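Local coordinates for probable transcriptional regulator PhnF (Escherichia coli, PDB 2FA1), which is probably a DNA-binding transcriptional regulator of the GntR/HutC family, encoded in the alkylphosphonate uptake and C-P lyase operon and represented here by its C-terminal effector-binding domain, at residues S27-A32 and A70-W75; C128-N133 and Y144-T149. One frame throughout, in Å; residues are numbered along the deposited sequence.

Contact 1. Residues S27-A32 and A70-W75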
loop_
_atom_site.group_PDB
_atom_site.type_symbol
_atom_site.label_atom_id
_atom_site.label_comp_id
_atom_site.label_asym_id
_atom_site.label_seq_id
_atom_site.Cartn_x
_atom_site.Cartn_y
_atom_site.Cartn_z
ATOM N N SER A 27 6.174 25.798 5.558
ATOM C CA SER A 27 6.078 25.460 7.025
ATOM C C SER A 27 5.277 26.617 7.628
ATOM O O SER A 27 5.719 27.810 7.475
ATOM C CB SER A 27 7.448 25.310 7.729
ATOM O OG SER A 27 8.292 26.381 7.360
ATOM N N VAL A 28 4.080 26.301 8.141
ATOM C CA VAL A 28 3.211 27.351 8.670
ATOM C C VAL A 28 2.459 26.865 9.866
ATOM O O VAL A 28 2.320 25.668 10.048
ATOM C CB VAL A 28 2.184 27.823 7.577
ATOM C CG1 VAL A 28 2.909 28.604 6.465
ATOM C CG2 VAL A 28 1.233 26.757 7.084
ATOM N N LEU A 29 1.980 27.780 10.716
ATOM C CA LEU A 29 0.957 27.377 11.668
ATOM C C LEU A 29 -0.406 27.605 11.043
ATOM O O LEU A 29 -0.645 28.660 10.404
ATOM C CB LEU A 29 1.129 28.200 12.940
ATOM C CG LEU A 29 2.474 27.987 13.689
ATOM C CD1 LEU A 29 2.899 29.195 14.570
ATOM C CD2 LEU A 29 2.346 26.787 14.541
ATOM N N ARG A 30 -1.331 26.685 11.220
ATOM C CA ARG A 30 -2.626 26.904 10.613
ATOM C C ARG A 30 -3.700 26.116 11.361
ATOM O O ARG A 30 -3.435 25.105 11.947
ATOM C CB ARG A 30 -2.574 26.449 9.141
ATOM C CG ARG A 30 -2.470 24.976 8.927
ATOM C CD ARG A 30 -1.992 24.698 7.524
ATOM N NE ARG A 30 -2.917 25.386 6.642
ATOM C CZ ARG A 30 -2.740 25.785 5.389
ATOM N NH1 ARG A 30 -3.767 26.437 4.847
ATOM N NH2 ARG A 30 -1.627 25.601 4.682
ATOM N N PRO A 31 -4.971 26.580 11.332
ATOM C CA PRO A 31 -6.038 25.793 11.931
ATOM C C PRO A 31 -6.221 24.405 11.319
ATOM O O PRO A 31 -6.145 24.268 10.091
ATOM C CB PRO A 31 -7.298 26.668 11.638
ATOM C CG PRO A 31 -6.740 28.011 11.568
ATOM C CD PRO A 31 -5.482 27.829 10.755
ATOM N N ALA A 32 -6.403 23.389 12.165
ATOM C CA ALA A 32 -6.671 22.017 11.790
ATOM C C ALA A 32 -8.059 21.890 11.126
ATOM O O ALA A 32 -9.095 22.350 11.667
ATOM C CB ALA A 32 -6.566 21.110 12.988
ATOM N N ALA A 70 0.852 18.128 16.017
ATOM C CA ALA A 70 -0.007 18.760 17.089
ATOM C C ALA A 70 0.772 19.587 18.103
ATOM O O ALA A 70 0.153 20.443 18.740
ATOM C CB ALA A 70 -0.767 17.622 17.919
ATOM N N ASP A 71 2.078 19.284 18.311
ATOM C CA ASP A 71 2.807 19.934 19.383
ATOM C C ASP A 71 3.435 21.211 18.896
ATOM O O ASP A 71 4.498 21.171 18.199
ATOM C CB ASP A 71 3.838 18.982 19.930
ATOM C CG ASP A 71 4.514 19.521 21.185
ATOM O OD1 ASP A 71 4.489 20.764 21.394
ATOM O OD2 ASP A 71 5.107 18.674 21.917
ATOM N N LEU A 72 2.795 22.359 19.274
ATOM C CA LEU A 72 3.276 23.641 18.742
ATOM C C LEU A 72 4.659 24.017 19.237
ATOM O O LEU A 72 5.275 24.949 18.659
ATOM C CB LEU A 72 2.305 24.797 18.963
ATOM C CG LEU A 72 0.890 24.410 18.505
ATOM C CD1 LEU A 72 -0.006 25.620 18.636
ATOM C CD2 LEU A 72 0.984 24.034 16.973
ATOM N N THR A 73 5.075 23.350 20.306
ATOM C CA THR A 73 6.407 23.619 20.825
ATOM C C THR A 73 7.474 23.074 19.912
ATOM O O THR A 73 8.685 23.356 20.106
ATOM C CB THR A 73 6.719 23.080 22.210
ATOM O OG1 THR A 73 6.755 21.665 22.289
ATOM C CG2 THR A 73 5.713 23.740 23.228
ATOM N N LEU A 74 7.036 22.278 18.926
ATOM C CA LEU A 74 8.067 21.956 17.906
ATOM C C LEU A 74 8.336 23.048 16.882
ATOM O O LEU A 74 9.195 22.893 16.023
ATOM C CB LEU A 74 7.695 20.655 17.160
ATOM C CG LEU A 74 7.483 19.356 17.954
ATOM C CD1 LEU A 74 6.978 18.253 17.082
ATOM C CD2 LEU A 74 8.913 18.931 18.462
ATOM N N TRP A 75 7.612 24.166 16.950
ATOM C CA TRP A 75 7.765 25.174 15.949
ATOM C C TRP A 75 9.192 25.757 15.768
ATOM O O TRP A 75 9.574 26.003 14.622
ATOM C CB TRP A 75 6.635 26.224 16.184
ATOM C CG TRP A 75 6.585 27.334 15.207
ATOM C CD1 TRP A 75 6.634 28.668 15.499
ATOM C CD2 TRP A 75 6.445 27.230 13.772
ATOM N NE1 TRP A 75 6.556 29.443 14.328
ATOM C CE2 TRP A 75 6.426 28.567 13.256
ATOM C CE3 TRP A 75 6.358 26.133 12.872
ATOM C CZ2 TRP A 75 6.296 28.827 11.881
ATOM C CZ3 TRP A 75 6.223 26.382 11.476
ATOM C CH2 TRP A 75 6.198 27.731 10.994
#
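A CH-pi contact between L29 and W75 is the centre of a small apolar patch at the surface of the UTRA domain, where an outermost strand of the chain's antiparallel sheet meets the turn that leads into helix 75-78. L29 CD1 sits over the five-membered ring of the indole, 3.8 Å from its centroid and only 14° off the ring normal, so a methyl rests almost squarely on the pi face. L29 CG lies above the same face, over the middle of the bicyclic system, and the leucine thus spreads its branch point as well as one methyl across the tryptophan. The other methyl, L29 CD2, lies 3.9 Å from L72 CD2. The far rim of the indole meets backbone instead: W75 CH2 comes within 3.6 Å of S27 O, which lies at the ring edge near its plane, and within 3.8 Å of V28 CA. W75 reaches across because its CG stands anti to the backbone N (chi1 -178°), carrying the ring away from its own turn and up to the strand.

No hydrogen bond joins the two segments. Within 70-75, D71 OD1 accepts from T73 N at 2.9 Å, an Asx turn, and from T73 OG1 at 2.6 Å, both donors arriving from the same face of the carboxylate plane. Backbone bonds from L74 N to D71 O and from W75 N to L72 O continue the tight winding. On the strand, S27 OG is engaged by K24, while L29 also packs on I49 of the neighbouring strand 47-57. An outermost strand of the UTRA-domain antiparallel sheet is thus packed, through L29, by W75 at the start of helix 75-78 and by L72 of the 3-10 segment 72-74.

Contact 2. Residues C128-N133 and Y144-T149; sequences CVRTLN and YSVSLT
Matching first torsions, 70° in T131 and 73° in S145, set each hydroxyl between its own backbone N and carbonyl carbon and bring T131 OG1 to 2.9 Å from S145 OG, a hydrogen bond in which either could donate. A water beside them donates to V129 O at 2.9 Å. On the other face, Y144 CG is anti to the backbone N (chi1 170°), and its ring runs alongside R130 in the same direction. The arginine chain bends at chi3, and R130 NH1 gives a nearly straight bond (172°) to Y144 OH, 3.2 Å away and in the guanidinium plane, which stands almost perpendicular to the ring.

These strands form the antiparallel beta hairpin 125-135/143-150 in the interior of the UTRA-domain sheet. V129 with S147 and T131 with S145 are its hydrogen-bonded pairs, S147 N meeting V129 O at 2.8 Å. On the face that carries R130 and Y144, V146 CG1 packs 4.0 Å from both R130 CG and C128 SG, while L132 CD2 touches Y144 CD1. R130 NH2 continues across the dimer interface, in a salt bridge to E155 of the second subunit.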
loop_
_atom_site.group_PDB
_atom_site.type_symbol
_atom_site.label_atom_id
_atom_site.label_comp_id
_atom_site.label_asym_id
_atom_site.label_seq_id
_atom_site.Cartn_x
_atom_site.Cartn_y
_atom_site.Cartn_z
ATOM N N CYS A 128 -2.297 7.219 -2.432
ATOM C CA CYS A 128 -2.406 8.102 -1.309
ATOM C C CYS A 128 -2.088 7.294 -0.044
ATOM O O CYS A 128 -2.736 6.250 0.184
ATOM C CB CYS A 128 -3.779 8.670 -1.248
ATOM S SG CYS A 128 -4.159 9.609 0.312
ATOM N N VAL A 129 -1.059 7.713 0.721
ATOM C CA VAL A 129 -0.625 6.925 1.900
ATOM C C VAL A 129 -0.793 7.870 3.089
ATOM O O VAL A 129 -0.202 8.990 3.124
ATOM C CB VAL A 129 0.819 6.391 1.834
ATOM C CG1 VAL A 129 1.140 5.653 3.102
ATOM C CG2 VAL A 129 0.980 5.433 0.656
ATOM N N ARG A 130 -1.561 7.438 4.085
ATOM C CA ARG A 130 -1.880 8.381 5.202
ATOM C C ARG A 130 -1.431 7.648 6.439
ATOM O O ARG A 130 -1.648 6.406 6.595
ATOM C CB ARG A 130 -3.367 8.678 5.314
ATOM C CG ARG A 130 -3.965 9.418 4.064
ATOM C CD ARG A 130 -5.316 9.930 4.271
ATOM N NE ARG A 130 -6.267 8.845 4.234
ATOM C CZ ARG A 130 -7.259 8.646 5.112
ATOM N NH1 ARG A 130 -7.485 9.469 6.115
ATOM N NH2 ARG A 130 -8.086 7.615 4.920
ATOM N N THR A 131 -0.677 8.350 7.289
ATOM C CA THR A 131 -0.069 7.661 8.428
ATOM C C THR A 131 -0.228 8.467 9.707
ATOM O O THR A 131 -0.219 9.638 9.664
ATOM C CB THR A 131 1.424 7.343 8.193
ATOM O OG1 THR A 131 2.230 8.523 8.192
ATOM C CG2 THR A 131 1.712 6.671 6.811
ATOM N N LEU A 132 -0.387 7.792 10.856
ATOM C CA LEU A 132 -0.356 8.385 12.189
ATOM C C LEU A 132 0.895 7.871 12.886
ATOM O O LEU A 132 1.219 6.629 12.876
ATOM C CB LEU A 132 -1.561 7.899 13.026
ATOM C CG LEU A 132 -2.795 8.703 12.727
ATOM C CD1 LEU A 132 -3.909 8.142 13.642
ATOM C CD2 LEU A 132 -2.592 10.195 13.001
ATOM N N ASN A 133 1.643 8.829 13.465
ATOM C CA ASN A 133 2.962 8.565 14.019
ATOM C C ASN A 133 2.966 9.157 15.423
ATOM O O ASN A 133 2.219 10.115 15.727
ATOM C CB ASN A 133 4.081 9.238 13.198
ATOM C CG ASN A 133 4.219 8.654 11.814
ATOM O OD1 ASN A 133 4.442 7.463 11.609
ATOM N ND2 ASN A 133 4.075 9.519 10.809
ATOM N N TYR A 144 0.380 13.555 11.686
ATOM C CA TYR A 144 -0.497 12.902 10.691
ATOM C C TYR A 144 0.123 13.335 9.348
ATOM O O TYR A 144 0.310 14.562 9.169
ATOM C CB TYR A 144 -1.844 13.551 10.798
ATOM C CG TYR A 144 -2.836 13.202 9.718
ATOM C CD1 TYR A 144 -2.978 11.849 9.327
ATOM C CD2 TYR A 144 -3.612 14.171 9.126
ATOM C CE1 TYR A 144 -4.020 11.462 8.338
ATOM C CE2 TYR A 144 -4.598 13.794 8.119
ATOM C CZ TYR A 144 -4.766 12.465 7.765
ATOM O OH TYR A 144 -5.723 12.062 6.820
ATOM N N SER A 145 0.335 12.355 8.444
ATOM C CA SER A 145 0.907 12.784 7.148
ATOM C C SER A 145 0.083 12.177 6.044
ATOM O O SER A 145 -0.430 11.056 6.180
ATOM C CB SER A 145 2.344 12.385 7.026
ATOM O OG SER A 145 2.512 11.031 6.815
ATOM N N VAL A 146 -0.002 12.894 4.926
ATOM C CA VAL A 146 -0.764 12.398 3.804
ATOM C C VAL A 146 0.156 12.566 2.594
ATOM O O VAL A 146 0.467 13.725 2.252
ATOM C CB VAL A 146 -1.976 13.306 3.569
ATOM C CG1 VAL A 146 -2.884 12.802 2.299
ATOM C CG2 VAL A 146 -2.833 13.508 4.884
ATOM N N SER A 147 0.545 11.442 2.009
ATOM C CA SER A 147 1.463 11.413 0.865
ATOM C C SER A 147 0.625 11.198 -0.378
ATOM O O SER A 147 -0.259 10.320 -0.399
ATOM C CB SER A 147 2.346 10.158 1.043
ATOM O OG SER A 147 3.310 10.100 0.054
ATOM N N LEU A 148 0.932 11.913 -1.457
ATOM C CA LEU A 148 0.253 11.670 -2.752
ATOM C C LEU A 148 1.394 11.491 -3.751
ATOM O O LEU A 148 2.292 12.329 -3.834
ATOM C CB LEU A 148 -0.586 12.898 -3.202
ATOM C CG LEU A 148 -1.712 13.272 -2.248
ATOM C CD1 LEU A 148 -2.239 14.534 -2.861
ATOM C CD2 LEU A 148 -2.660 12.170 -2.328
ATOM N N THR A 149 1.445 10.289 -4.358
ATOM C CA THR A 149 2.520 9.910 -5.250
ATOM C C THR A 149 2.014 9.461 -6.586
ATOM O O THR A 149 1.128 8.652 -6.690
ATOM C CB THR A 149 3.316 8.697 -4.772
ATOM O OG1 THR A 149 2.410 7.615 -4.408
ATOM C CG2 THR A 149 4.220 8.974 -3.600
HETATM O O HOH W 1 2.031 9.420 4.905
#

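In the fold
Contacts 1 and 2 illustrate how one antiparallel sheet can be held differently at its margin and in its interior. Contact 1 joins outermost strand 23-31 to the segment that follows strand 60-69; its centre is about 15 Å from the centre of the chain, whereas that of contact 2, which is buried, is about 5 Å from it. The centres of the two contacts are about 17 Å apart and their nearest atoms about 6 Å, without touching; strands 47-57 and 60-69 come between strand 23-31 and the hairpin in the sheet order. Strand 60-69 is the direct neighbour of strand 143-150, so both contacts reach the same sheet. The second subunit reaches contact 2 but does not touch contact 1.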